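Local coordinates for alkaline phosphatase (Antarctic bacterium, PDB 2W5V), which probably hydrolyses phosphate monoesters as a dimeric alkaline phosphatase from a cold-living bacterium, working with zinc and magnesium ions, at residues B[163-168]-B[211-216]; B[51-56]-B[273-278]; B[98-103]-B[146-151]; B[66-71]-B[353-358]. The protein carries 1 engineered substitution. One frame throughout, in Å; residues are numbered along the deposited sequence.

Interaction 1: B[163-168]-B[211-216]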
loop_
_atom_site.group_PDB
_atom_site.type_symbol
_atom_site.label_atom_id
_atom_site.label_comp_id
_atom_site.label_asym_id
_atom_site.label_seq_id
_atom_site.Cartn_x
_atom_site.Cartn_y
_atom_site.Cartn_z
ATOM N N LEU B 163 -18.441 -16.013 22.450
ATOM C CA LEU B 163 -17.355 -15.190 22.981
ATOM C C LEU B 163 -17.040 -15.503 24.438
ATOM O O LEU B 163 -17.947 -15.690 25.254
ATOM C CB LEU B 163 -17.702 -13.710 22.859
ATOM C CG LEU B 163 -17.457 -13.061 21.508
ATOM C CD1 LEU B 163 -17.748 -11.575 21.611
ATOM C CD2 LEU B 163 -16.022 -13.316 21.076
ATOM N N ASP B 164 -15.753 -15.541 24.760
ATOM C CA ASP B 164 -15.302 -15.776 26.124
ATOM C C ASP B 164 -14.855 -14.478 26.784
ATOM O O ASP B 164 -14.826 -14.373 28.010
ATOM C CB ASP B 164 -14.140 -16.763 26.115
ATOM C CG ASP B 164 -14.527 -18.106 25.511
ATOM O OD1 ASP B 164 -15.296 -18.867 26.152
ATOM O OD2 ASP B 164 -14.057 -18.401 24.393
ATOM N N PHE B 165 -14.507 -13.493 25.960
ATOM C CA PHE B 165 -13.974 -12.224 26.452
ATOM C C PHE B 165 -14.383 -11.076 25.530
ATOM O O PHE B 165 -14.380 -11.226 24.312
ATOM C CB PHE B 165 -12.444 -12.310 26.508
ATOM C CG PHE B 165 -11.769 -11.071 27.049
ATOM C CD1 PHE B 165 -11.361 -11.010 28.375
ATOM C CD2 PHE B 165 -11.518 -9.983 26.226
ATOM C CE1 PHE B 165 -10.723 -9.876 28.872
ATOM C CE2 PHE B 165 -10.882 -8.843 26.717
ATOM C CZ PHE B 165 -10.484 -8.791 28.038
ATOM N N PHE B 166 -14.716 -9.924 26.100
ATOM C CA PHE B 166 -14.841 -8.723 25.273
ATOM C C PHE B 166 -14.571 -7.470 26.085
ATOM O O PHE B 166 -14.678 -7.477 27.313
ATOM C CB PHE B 166 -16.207 -8.650 24.564
ATOM C CG PHE B 166 -17.373 -8.399 25.493
ATOM C CD1 PHE B 166 -17.712 -7.106 25.872
ATOM C CD2 PHE B 166 -18.133 -9.454 25.973
ATOM C CE1 PHE B 166 -18.787 -6.871 26.724
ATOM C CE2 PHE B 166 -19.208 -9.227 26.821
ATOM C CZ PHE B 166 -19.535 -7.931 27.195
ATOM N N ALA B 167 -14.204 -6.399 25.391
ATOM C CA ALA B 167 -13.971 -5.111 26.030
ATOM C C ALA B 167 -14.242 -3.998 25.035
ATOM O O ALA B 167 -13.713 -4.006 23.919
ATOM C CB ALA B 167 -12.543 -5.024 26.543
ATOM N N GLY B 168 -15.080 -3.048 25.433
ATOM C CA GLY B 168 -15.390 -1.917 24.581
ATOM C C GLY B 168 -16.347 -0.959 25.250
ATOM O O GLY B 168 -16.555 -1.032 26.462
ATOM N N MET B 211 -15.452 -13.031 30.587
ATOM C CA MET B 211 -15.281 -11.686 31.113
ATOM C C MET B 211 -15.687 -10.636 30.095
ATOM O O MET B 211 -15.289 -10.701 28.933
ATOM C CB MET B 211 -13.826 -11.478 31.535
ATOM C CG MET B 211 -13.606 -10.198 32.312
ATOM S SD MET B 211 -14.437 -10.284 33.900
ATOM C CE MET B 211 -14.654 -8.547 34.277
ATOM N N GLY B 212 -16.477 -9.664 30.535
ATOM C CA GLY B 212 -16.904 -8.583 29.662
ATOM C C GLY B 212 -16.665 -7.223 30.297
ATOM O O GLY B 212 -17.018 -6.996 31.456
ATOM N N PHE B 213 -16.053 -6.315 29.540
ATOM C CA PHE B 213 -15.827 -4.949 30.007
ATOM C C PHE B 213 -16.633 -3.967 29.158
ATOM O O PHE B 213 -16.406 -3.850 27.945
ATOM C CB PHE B 213 -14.343 -4.581 29.914
ATOM C CG PHE B 213 -13.460 -5.312 30.891
ATOM C CD1 PHE B 213 -13.218 -4.790 32.156
ATOM C CD2 PHE B 213 -12.839 -6.501 30.529
ATOM C CE1 PHE B 213 -12.385 -5.451 33.055
ATOM C CE2 PHE B 213 -12.009 -7.171 31.421
ATOM C CZ PHE B 213 -11.780 -6.645 32.686
ATOM N N LEU B 214 -17.572 -3.272 29.794
ATOM C CA LEU B 214 -18.371 -2.240 29.132
ATOM C C LEU B 214 -18.056 -0.895 29.779
ATOM O O LEU B 214 -18.701 -0.503 30.748
ATOM C CB LEU B 214 -19.873 -2.568 29.240
ATOM C CG LEU B 214 -20.343 -3.774 28.414
ATOM C CD1 LEU B 214 -21.742 -4.230 28.832
ATOM C CD2 LEU B 214 -20.295 -3.462 26.911
ATOM N N LEU B 215 -17.064 -0.192 29.227
ATOM C CA LEU B 215 -16.413 0.911 29.935
ATOM C C LEU B 215 -16.833 2.314 29.495
ATOM O O LEU B 215 -16.192 3.304 29.852
ATOM C CB LEU B 215 -14.891 0.759 29.838
ATOM C CG LEU B 215 -14.357 -0.574 30.363
ATOM C CD1 LEU B 215 -12.848 -0.641 30.227
ATOM C CD2 LEU B 215 -14.797 -0.783 31.823
ATOM N N ALA B 216 -17.912 2.395 28.729
ATOM C CA ALA B 216 -18.443 3.675 28.280
ATOM C C ALA B 216 -19.883 3.464 27.862
ATOM O O ALA B 216 -20.263 2.355 27.505
ATOM C CB ALA B 216 -17.625 4.218 27.112
#
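F166 lays its ring over the backbone of G212, on the neighbouring parallel strand. Its CB leaves the sheet on the same face as L214. At chi1 69°, CG stands between the backbone N and the carbonyl carbon, which swings the ring across to the partner strand. CD1 runs past the backbone N and O of F213, while CE1 reaches L214 CD2 at 3.7 Å, a contact made at the ring edge. CD2, CE2 and CZ close over the glycine: G212 CA sits 3.7 Å from the F166 ring centroid, a CH-pi contact almost straight above the face. The bare glycine backbone is what admits a ring here.

The opposite face of the sheet carries F165, A167, M211 and F213. A167 CB meets F213 CB at 3.8 Å, and F165 CE1 touches the edge of the F213 ring at CE2, 3.9 Å away. These two rings meet obliquely, with planes at 54°. M211 bends at chi2 and runs forward along its own strand, where CE lies over a face of the F213 ring.

Between the faces runs a regular parallel ladder, its strand axes only 7° apart. F166 takes part at both ends, giving its N to M211 O at 3.0 Å and receiving F213 N at its O at 2.9 Å; G168 repeats the pattern with F213 O and L215 N.

Strand 124-129 continues the sheet beyond 165-168, and strand 192-195 continues it beyond 211-214. D164 is tied to T125 N and R209, F192 and I194 pack against F166, and helix 230-242 lies over F165 and F213.

Interaction 2: B[51-56]-B[273-278]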
loop_
_atom_site.group_PDB
_atom_site.type_symbol
_atom_site.label_atom_id
_atom_site.label_comp_id
_atom_site.label_asym_id
_atom_site.label_seq_id
_atom_site.Cartn_x
_atom_site.Cartn_y
_atom_site.Cartn_z
ATOM N N SER B 51 1.077 5.335 6.844
ATOM C CA SER B 51 2.304 6.098 6.636
ATOM C C SER B 51 2.512 7.231 7.650
ATOM O O SER B 51 3.651 7.586 7.976
ATOM C CB SER B 51 2.326 6.663 5.221
ATOM O OG SER B 51 2.383 5.608 4.283
ATOM N N SER B 52 1.421 7.794 8.163
ATOM C CA SER B 52 1.548 8.902 9.105
ATOM C C SER B 52 2.342 8.515 10.352
ATOM O O SER B 52 2.996 9.362 10.947
ATOM C CB SER B 52 0.175 9.499 9.474
ATOM O OG SER B 52 -0.593 8.610 10.264
ATOM N N THR B 53 2.304 7.241 10.744
ATOM C CA THR B 53 3.063 6.805 11.918
ATOM C C THR B 53 4.573 6.921 11.708
ATOM O O THR B 53 5.338 6.924 12.673
ATOM C CB THR B 53 2.723 5.359 12.347
ATOM O OG1 THR B 53 3.158 4.428 11.340
ATOM C CG2 THR B 53 1.226 5.198 12.549
ATOM N N PHE B 54 5.000 7.013 10.449
ATOM C CA PHE B 54 6.417 7.144 10.124
ATOM C C PHE B 54 6.874 8.597 10.188
ATOM O O PHE B 54 8.068 8.879 10.059
ATOM C CB PHE B 54 6.721 6.562 8.734
ATOM C CG PHE B 54 6.655 5.058 8.683
ATOM C CD1 PHE B 54 5.438 4.404 8.658
ATOM C CD2 PHE B 54 7.814 4.299 8.679
ATOM C CE1 PHE B 54 5.373 3.019 8.623
ATOM C CE2 PHE B 54 7.751 2.912 8.645
ATOM C CZ PHE B 54 6.532 2.277 8.614
ATOM N N TYR B 55 5.927 9.513 10.384
ATOM C CA TYR B 55 6.241 10.945 10.420
ATOM C C TYR B 55 5.731 11.655 11.665
ATOM O O TYR B 55 6.279 12.687 12.076
ATOM C CB TYR B 55 5.669 11.646 9.188
ATOM C CG TYR B 55 6.304 11.200 7.894
ATOM C CD1 TYR B 55 5.776 10.139 7.175
ATOM C CD2 TYR B 55 7.440 11.829 7.397
ATOM C CE1 TYR B 55 6.341 9.714 5.997
ATOM C CE2 TYR B 55 8.027 11.407 6.206
ATOM C CZ TYR B 55 7.469 10.344 5.514
ATOM O OH TYR B 55 8.023 9.901 4.333
ATOM N N PHE B 56 4.668 11.125 12.257
ATOM C CA PHE B 56 4.010 11.812 13.364
ATOM C C PHE B 56 3.987 11.001 14.653
ATOM O O PHE B 56 3.214 11.289 15.559
ATOM C CB PHE B 56 2.592 12.218 12.962
ATOM C CG PHE B 56 2.554 13.238 11.868
ATOM C CD1 PHE B 56 2.333 12.863 10.559
ATOM C CD2 PHE B 56 2.760 14.578 12.152
ATOM C CE1 PHE B 56 2.303 13.804 9.550
ATOM C CE2 PHE B 56 2.733 15.521 11.147
ATOM C CZ PHE B 56 2.505 15.132 9.841
ATOM N N GLU B 273 -5.201 8.409 16.842
ATOM C CA GLU B 273 -5.872 7.114 16.924
ATOM C C GLU B 273 -5.029 6.007 16.280
ATOM O O GLU B 273 -4.937 4.900 16.811
ATOM C CB GLU B 273 -7.274 7.167 16.306
ATOM C CG GLU B 273 -8.264 8.113 17.020
ATOM C CD GLU B 273 -8.545 7.727 18.474
ATOM O OE1 GLU B 273 -8.681 6.523 18.766
ATOM O OE2 GLU B 273 -8.649 8.634 19.331
ATOM N N ILE B 274 -4.405 6.291 15.145
ATOM C CA ILE B 274 -3.619 5.241 14.502
ATOM C C ILE B 274 -2.290 5.027 15.226
ATOM O O ILE B 274 -1.759 3.921 15.232
ATOM C CB ILE B 274 -3.425 5.451 12.987
ATOM C CG1 ILE B 274 -2.871 4.165 12.357
ATOM C CG2 ILE B 274 -2.517 6.626 12.716
ATOM C CD1 ILE B 274 -2.843 4.174 10.846
ATOM N N ASN B 275 -1.761 6.079 15.846
ATOM C CA ASN B 275 -0.593 5.919 16.706
ATOM C C ASN B 275 -0.882 4.947 17.856
ATOM O O ASN B 275 -0.038 4.119 18.206
ATOM C CB ASN B 275 -0.114 7.269 17.251
ATOM C CG ASN B 275 0.758 8.027 16.254
ATOM O OD1 ASN B 275 1.103 7.509 15.190
ATOM N ND2 ASN B 275 1.121 9.257 16.601
ATOM N N ASP B 276 -2.074 5.062 18.441
ATOM C CA ASP B 276 -2.515 4.148 19.497
ATOM C C ASP B 276 -2.635 2.717 18.959
ATOM O O ASP B 276 -2.208 1.757 19.608
ATOM C CB ASP B 276 -3.861 4.611 20.075
ATOM C CG ASP B 276 -4.409 3.655 21.117
ATOM O OD1 ASP B 276 -3.730 3.442 22.144
ATOM O OD2 ASP B 276 -5.521 3.116 20.907
ATOM N N PHE B 277 -3.212 2.583 17.767
ATOM C CA PHE B 277 -3.338 1.283 17.109
ATOM C C PHE B 277 -1.967 0.627 16.908
ATOM O O PHE B 277 -1.794 -0.563 17.170
ATOM C CB PHE B 277 -4.061 1.431 15.765
ATOM C CG PHE B 277 -4.259 0.129 15.037
ATOM C CD1 PHE B 277 -5.254 -0.765 15.439
ATOM C CD2 PHE B 277 -3.461 -0.202 13.949
ATOM C CE1 PHE B 277 -5.440 -1.976 14.768
ATOM C CE2 PHE B 277 -3.637 -1.407 13.265
ATOM C CZ PHE B 277 -4.635 -2.300 13.681
ATOM N N ASP B 278 -0.985 1.411 16.470
ATOM C CA ASP B 278 0.365 0.885 16.312
ATOM C C ASP B 278 0.945 0.392 17.638
ATOM O O ASP B 278 1.699 -0.579 17.669
ATOM C CB ASP B 278 1.311 1.917 15.679
ATOM C CG ASP B 278 2.690 1.335 15.405
ATOM O OD1 ASP B 278 2.827 0.540 14.448
ATOM O OD2 ASP B 278 3.635 1.650 16.159
#
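The amide of N275 offers its edge to segment 51-56, using each of its polar atoms differently. ND2 donates to F56 O at 3.1 Å with the acceptor close to the amide plane, yet seen from the carbonyl the donor stands 47° above its plane and misses the lone pairs. On the other corner OD1 rests against T53 CG2 at 3.5 Å. This oxygen is buried by the contact and has no hydrogen-bonding partner in the model. With chi1 -82°, CG lies beside the backbone N and the amide is turned toward the neighbouring segment.

N275 and I274 belong to the long helix 267-291 of the alkaline phosphatase fold, and they face the chain as it leaves the short helix 47-52, a little beyond the metal ligand D43. There S52 O accepts both Y55 N and F56 N, curling the chain so that F56 O comes round to the amide.

The CG2 methyl of I274 touches both S52 OG, 3.7 Å away, and T53 CG2 at 4.0 Å, and the side chain crosses T53 at about a right angle. The hydroxyls of S52 and T53 turn back to Q49 O and I50 O. F54 and Y55 face the second subunit, where K73 of that chain bonds F54 O and meets the Y55 ring in a cation-pi contact.

Interaction 3: B[98-103]-B[146-151]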
loop_
_atom_site.group_PDB
_atom_site.type_symbol
_atom_site.label_atom_id
_atom_site.label_comp_id
_atom_site.label_asym_id
_atom_site.label_seq_id
_atom_site.Cartn_x
_atom_site.Cartn_y
_atom_site.Cartn_z
ATOM N N TYR B 98 -23.625 -7.422 1.332
ATOM C CA TYR B 98 -24.094 -6.067 1.045
ATOM C C TYR B 98 -23.703 -5.082 2.149
ATOM O O TYR B 98 -23.627 -5.466 3.313
ATOM C CB TYR B 98 -25.618 -6.056 0.797
ATOM C CG TYR B 98 -26.489 -6.544 1.965
ATOM C CD1 TYR B 98 -26.858 -5.679 2.988
ATOM C CD2 TYR B 98 -26.951 -7.856 2.022
ATOM C CE1 TYR B 98 -27.640 -6.101 4.043
ATOM C CE2 TYR B 98 -27.746 -8.291 3.081
ATOM C CZ TYR B 98 -28.088 -7.405 4.089
ATOM O OH TYR B 98 -28.877 -7.808 5.152
ATOM N N ASN B 99 -23.427 -3.825 1.794
ATOM C CA ASN B 99 -23.144 -2.824 2.828
ATOM C C ASN B 99 -24.255 -2.821 3.871
ATOM O O ASN B 99 -25.438 -2.814 3.519
ATOM C CB ASN B 99 -22.973 -1.411 2.246
ATOM C CG ASN B 99 -21.638 -1.232 1.516
ATOM O OD1 ASN B 99 -20.812 -2.149 1.474
ATOM N ND2 ASN B 99 -21.423 -0.042 0.947
ATOM N N ALA B 100 -23.847 -2.828 5.139
ATOM C CA ALA B 100 -24.735 -2.844 6.305
ATOM C C ALA B 100 -24.993 -4.247 6.861
ATOM O O ALA B 100 -25.494 -4.393 7.972
ATOM C CB ALA B 100 -26.058 -2.114 6.028
ATOM N N ALA B 101 -24.650 -5.283 6.102
ATOM C CA ALA B 101 -24.854 -6.652 6.585
ATOM C C ALA B 101 -23.944 -6.964 7.768
ATOM O O ALA B 101 -22.781 -6.571 7.774
ATOM C CB ALA B 101 -24.620 -7.662 5.460
ATOM N N ILE B 102 -24.467 -7.687 8.756
ATOM C CA ILE B 102 -23.659 -8.127 9.889
ATOM C C ILE B 102 -23.709 -9.643 9.992
ATOM O O ILE B 102 -24.705 -10.202 10.467
ATOM C CB ILE B 102 -24.157 -7.520 11.220
ATOM C CG1 ILE B 102 -24.093 -5.992 11.168
ATOM C CG2 ILE B 102 -23.333 -8.051 12.402
ATOM C CD1 ILE B 102 -22.674 -5.425 11.195
ATOM N N GLY B 103 -22.645 -10.303 9.539
ATOM C CA GLY B 103 -22.556 -11.752 9.608
ATOM C C GLY B 103 -23.687 -12.461 8.875
ATOM O O GLY B 103 -24.084 -13.570 9.252
ATOM N N LEU B 146 -29.524 -8.278 10.029
ATOM C CA LEU B 146 -29.811 -7.849 8.669
ATOM C C LEU B 146 -29.239 -6.478 8.397
ATOM O O LEU B 146 -28.942 -6.138 7.258
ATOM C CB LEU B 146 -31.324 -7.792 8.436
ATOM C CG LEU B 146 -32.025 -9.138 8.427
ATOM C CD1 LEU B 146 -33.504 -8.939 8.153
ATOM C CD2 LEU B 146 -31.389 -10.006 7.374
ATOM N N ASN B 147 -29.117 -5.678 9.445
ATOM C CA ASN B 147 -28.639 -4.318 9.285
ATOM C C ASN B 147 -27.835 -3.854 10.488
ATOM O O ASN B 147 -28.244 -4.064 11.629
ATOM C CB ASN B 147 -29.810 -3.372 9.029
ATOM C CG ASN B 147 -29.353 -2.003 8.575
ATOM O OD1 ASN B 147 -28.740 -1.259 9.338
ATOM N ND2 ASN B 147 -29.642 -1.665 7.321
ATOM N N ARG B 148 -26.692 -3.225 10.222
ATOM C CA ARG B 148 -25.769 -2.810 11.275
ATOM C C ARG B 148 -26.433 -1.842 12.263
ATOM O O ARG B 148 -25.952 -1.653 13.381
ATOM C CB ARG B 148 -24.565 -2.107 10.640
ATOM C CG ARG B 148 -24.965 -0.840 9.894
ATOM C CD ARG B 148 -23.771 -0.124 9.297
ATOM N NE ARG B 148 -22.861 0.359 10.329
ATOM C CZ ARG B 148 -21.643 0.830 10.081
ATOM N NH1 ARG B 148 -21.180 0.868 8.831
ATOM N NH2 ARG B 148 -20.885 1.250 11.082
ATOM N N GLY B 149 -27.521 -1.211 11.835
ATOM C CA GLY B 149 -28.243 -0.272 12.676
ATOM C C GLY B 149 -29.014 -0.933 13.813
ATOM O O GLY B 149 -29.440 -0.261 14.756
ATOM N N LEU B 150 -29.193 -2.249 13.733
ATOM C CA LEU B 150 -29.945 -2.976 14.751
ATOM C C LEU B 150 -29.079 -3.267 15.971
ATOM O O LEU B 150 -28.875 -4.424 16.328
ATOM C CB LEU B 150 -30.492 -4.285 14.172
ATOM C CG LEU B 150 -31.378 -4.090 12.939
ATOM C CD1 LEU B 150 -31.718 -5.431 12.305
ATOM C CD2 LEU B 150 -32.655 -3.299 13.285
ATOM N N GLU B 151 -28.588 -2.218 16.624
ATOM C CA GLU B 151 -27.584 -2.396 17.669
ATOM C C GLU B 151 -28.108 -3.002 18.969
ATOM O O GLU B 151 -27.371 -3.706 19.660
ATOM C CB GLU B 151 -26.823 -1.091 17.926
ATOM C CG GLU B 151 -25.731 -0.848 16.894
ATOM C CD GLU B 151 -24.898 0.389 17.180
ATOM O OE1 GLU B 151 -23.806 0.248 17.778
ATOM O OE2 GLU B 151 -25.338 1.497 16.804
#
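The phosphoserine pocket is bordered by R148, whose backbone and first side-chain carbons lean on A100 and I102 while the guanidinium reaches inward. I102 CG1 packs against R148 CA at 3.6 Å and its CD1 against R148 CB at 3.9 Å, the two side chains crossing at a slant. Next to them R148 N donates to A100 O at 2.8 Å, but the bond is bent to 124° and weak. N147 CA adds a C-H...O contact to the same oxygen.

Two turns face each other here. A type II turn from Y98 to A101 presents A100 O, and a type I turn from N147 to L150 presents R148; the latter is braced by an Asx turn, in which N147 OD1 takes G149 N at 2.8 Å. At the outer end Y98 OH donates to L146 O at 2.7 Å, in the carbonyl plane and on a lone pair. The oxygen also lies near the plane of the tyrosine ring, and A101 CB covers one of that ring's faces.

Beyond the contact, R148 NH1 binds D83 OD2 and a phosphoryl oxygen of the phosphoserine at position 84. D83 OD1 accepts A100 N, and D83 N donates to N99 OD1. One carboxylate thus links both segments, consistent with the turn at 98-101 acting as a second shell that steadies D83, and through it the arginine at the phosphoryl group.

Interaction 4: B[66-71]-B[353-358]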
loop_
_atom_site.group_PDB
_atom_site.type_symbol
_atom_site.label_atom_id
_atom_site.label_comp_id
_atom_site.label_asym_id
_atom_site.label_seq_id
_atom_site.Cartn_x
_atom_site.Cartn_y
_atom_site.Cartn_z
ATOM N N PHE B 66 7.098 -6.067 10.366
ATOM C CA PHE B 66 6.504 -7.021 9.428
ATOM C C PHE B 66 7.325 -7.212 8.160
ATOM O O PHE B 66 7.860 -6.256 7.608
ATOM C CB PHE B 66 5.083 -6.600 9.029
ATOM C CG PHE B 66 4.069 -6.743 10.126
ATOM C CD1 PHE B 66 3.659 -5.637 10.862
ATOM C CD2 PHE B 66 3.508 -7.980 10.414
ATOM C CE1 PHE B 66 2.721 -5.771 11.867
ATOM C CE2 PHE B 66 2.562 -8.116 11.418
ATOM C CZ PHE B 66 2.172 -7.015 12.141
ATOM N N LYS B 67 7.405 -8.453 7.697
ATOM C CA LYS B 67 8.059 -8.762 6.434
ATOM C C LYS B 67 7.012 -9.178 5.402
ATOM O O LYS B 67 7.001 -8.696 4.263
ATOM C CB LYS B 67 9.077 -9.890 6.630
ATOM C CG LYS B 67 10.197 -9.543 7.588
ATOM C CD LYS B 67 10.891 -8.265 7.137
ATOM C CE LYS B 67 11.984 -7.831 8.091
ATOM N NZ LYS B 67 12.619 -6.555 7.629
ATOM N N ASN B 68 6.131 -10.087 5.807
ATOM C CA ASN B 68 5.095 -10.600 4.919
ATOM C C ASN B 68 3.950 -9.607 4.776
ATOM O O ASN B 68 3.278 -9.290 5.756
ATOM C CB ASN B 68 4.576 -11.936 5.444
ATOM C CG ASN B 68 5.657 -12.997 5.473
ATOM O OD1 ASN B 68 6.456 -13.102 4.538
ATOM N ND2 ASN B 68 5.696 -13.785 6.543
ATOM N N ILE B 69 3.743 -9.126 3.551
ATOM C CA ILE B 69 2.763 -8.084 3.261
ATOM C C ILE B 69 1.926 -8.471 2.054
ATOM O O ILE B 69 2.456 -9.007 1.074
ATOM C CB ILE B 69 3.487 -6.743 2.974
ATOM C CG1 ILE B 69 4.186 -6.249 4.238
ATOM C CG2 ILE B 69 2.509 -5.703 2.429
ATOM C CD1 ILE B 69 5.229 -5.149 4.005
ATOM N N GLY B 70 0.614 -8.239 2.131
ATOM C CA GLY B 70 -0.281 -8.494 1.009
ATOM C C GLY B 70 -1.193 -7.298 0.779
ATOM O O GLY B 70 -1.035 -6.281 1.443
ATOM N N LEU B 71 -2.142 -7.415 -0.146
ATOM C CA LEU B 71 -3.058 -6.322 -0.454
ATOM C C LEU B 71 -4.434 -6.921 -0.650
ATOM O O LEU B 71 -4.565 -7.935 -1.323
ATOM C CB LEU B 71 -2.653 -5.582 -1.743
ATOM C CG LEU B 71 -1.282 -4.892 -1.782
ATOM C CD1 LEU B 71 -0.952 -4.333 -3.171
ATOM C CD2 LEU B 71 -1.223 -3.784 -0.750
ATOM N N GLU B 353 1.102 -17.143 4.062
ATOM C CA GLU B 353 -0.141 -17.357 3.330
ATOM C C GLU B 353 -0.813 -16.041 2.937
ATOM O O GLU B 353 -1.624 -16.000 2.006
ATOM C CB GLU B 353 -1.106 -18.204 4.167
ATOM C CG GLU B 353 -2.398 -18.556 3.447
ATOM C CD GLU B 353 -2.162 -19.392 2.198
ATOM O OE1 GLU B 353 -1.254 -20.250 2.220
ATOM O OE2 GLU B 353 -2.890 -19.194 1.198
ATOM N N PHE B 354 -0.460 -14.959 3.627
ATOM C CA PHE B 354 -1.181 -13.698 3.450
ATOM C C PHE B 354 -0.543 -12.704 2.469
ATOM O O PHE B 354 -0.980 -11.553 2.398
ATOM C CB PHE B 354 -1.420 -13.035 4.812
ATOM C CG PHE B 354 -2.293 -13.851 5.713
ATOM C CD1 PHE B 354 -1.770 -14.923 6.423
ATOM C CD2 PHE B 354 -3.654 -13.589 5.806
ATOM C CE1 PHE B 354 -2.579 -15.701 7.237
ATOM C CE2 PHE B 354 -4.472 -14.367 6.614
ATOM C CZ PHE B 354 -3.934 -15.428 7.322
ATOM N N ILE B 355 0.456 -13.139 1.703
ATOM C CA ILE B 355 1.100 -12.243 0.731
ATOM C C ILE B 355 0.331 -12.214 -0.592
ATOM O O ILE B 355 -0.702 -12.859 -0.727
ATOM C CB ILE B 355 2.576 -12.613 0.492
ATOM C CG1 ILE B 355 2.701 -13.968 -0.211
ATOM C CG2 ILE B 355 3.353 -12.605 1.816
ATOM C CD1 ILE B 355 4.150 -14.396 -0.434
ATOM N N GLY B 356 0.817 -11.457 -1.567
ATOM C CA GLY B 356 0.086 -11.314 -2.814
ATOM C C GLY B 356 -1.161 -10.445 -2.695
ATOM O O GLY B 356 -1.355 -9.721 -1.710
ATOM N N ILE B 357 -2.017 -10.516 -3.707
ATOM C CA ILE B 357 -3.182 -9.642 -3.790
ATOM C C ILE B 357 -4.424 -10.507 -3.889
ATOM O O ILE B 357 -4.450 -11.465 -4.664
ATOM C CB ILE B 357 -3.098 -8.737 -5.033
ATOM C CG1 ILE B 357 -1.796 -7.926 -5.001
ATOM C CG2 ILE B 357 -4.327 -7.818 -5.125
ATOM C CD1 ILE B 357 -1.647 -6.916 -6.177
ATOM N N TYR B 358 -5.449 -10.183 -3.105
ATOM C CA TYR B 358 -6.649 -11.027 -3.067
ATOM C C TYR B 358 -7.873 -10.264 -2.562
ATOM O O TYR B 358 -7.776 -9.105 -2.124
ATOM C CB TYR B 358 -6.396 -12.289 -2.223
ATOM C CG TYR B 358 -5.673 -12.019 -0.914
ATOM C CD1 TYR B 358 -6.380 -11.798 0.264
ATOM C CD2 TYR B 358 -4.281 -11.975 -0.861
ATOM C CE1 TYR B 358 -5.723 -11.537 1.467
ATOM C CE2 TYR B 358 -3.612 -11.715 0.340
ATOM C CZ TYR B 358 -4.340 -11.503 1.500
ATOM O OH TYR B 358 -3.690 -11.242 2.695
#
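L71 O is approached by three groups of the neighbouring strand. Y358 N donates to it at 3.0 Å, nearly along the C=O axis; I357 CA makes a C-H...O contact at 3.3 Å; and the Y358 ring turns a face to it, offset toward the rim. On the other side of the same residue, L71 N donates to G356 O at 2.9 Å, so L71 is bonded through both its amide and its carbonyl.

L71 and I357 lie side by side and point the same way, with CD1 of L71 meeting CD1 of I357 at 4.0 Å. Through the two backbone bonds, strand 356-359 pairs in parallel with 68-73 at one margin of this chain's large mixed sheet, the short segments crossing at -34°; strand 342-347 flanks 68-73 on its other side.

Before the paired part, the backbones come very near. G70, with no side chain to intrude, brings its CA to 3.4 Å from F354 O, an oxygen that also receives Y358 OH at 2.7 Å. Y358 reaches it because chi1 of 44° folds its ring back over its own segment, where K366 adds a cation-pi contact. I355 instead sends CG2 to N68 CB, 3.9 Å away. Helix 362-371 packs on F354 and Y358, while the second subunit lies close by, its I355 packing on K67 and N68 and its F345 on L71.

Overall arrangement
Interactions 1 and 4 lie near opposite margins of the same mixed sheet, their centres 31 Å apart on opposite sides of the chain's centre. Between those margins sits the metal site. Interaction 3 comes nearest to it, the R148 side chain being about 6 Å from a bound zinc ion and about 6 Å from a magnesium ion, and about 4 Å from that of D135, the engineered residue. Interaction 2 lies farther off, the I274 side chain being about 13 Å from a zinc ion. Interactions 2 and 4 alternate along the chain, approach to about 7 Å between nearest atoms, and both touch the second subunit, whereas interaction 1 touches no other chain.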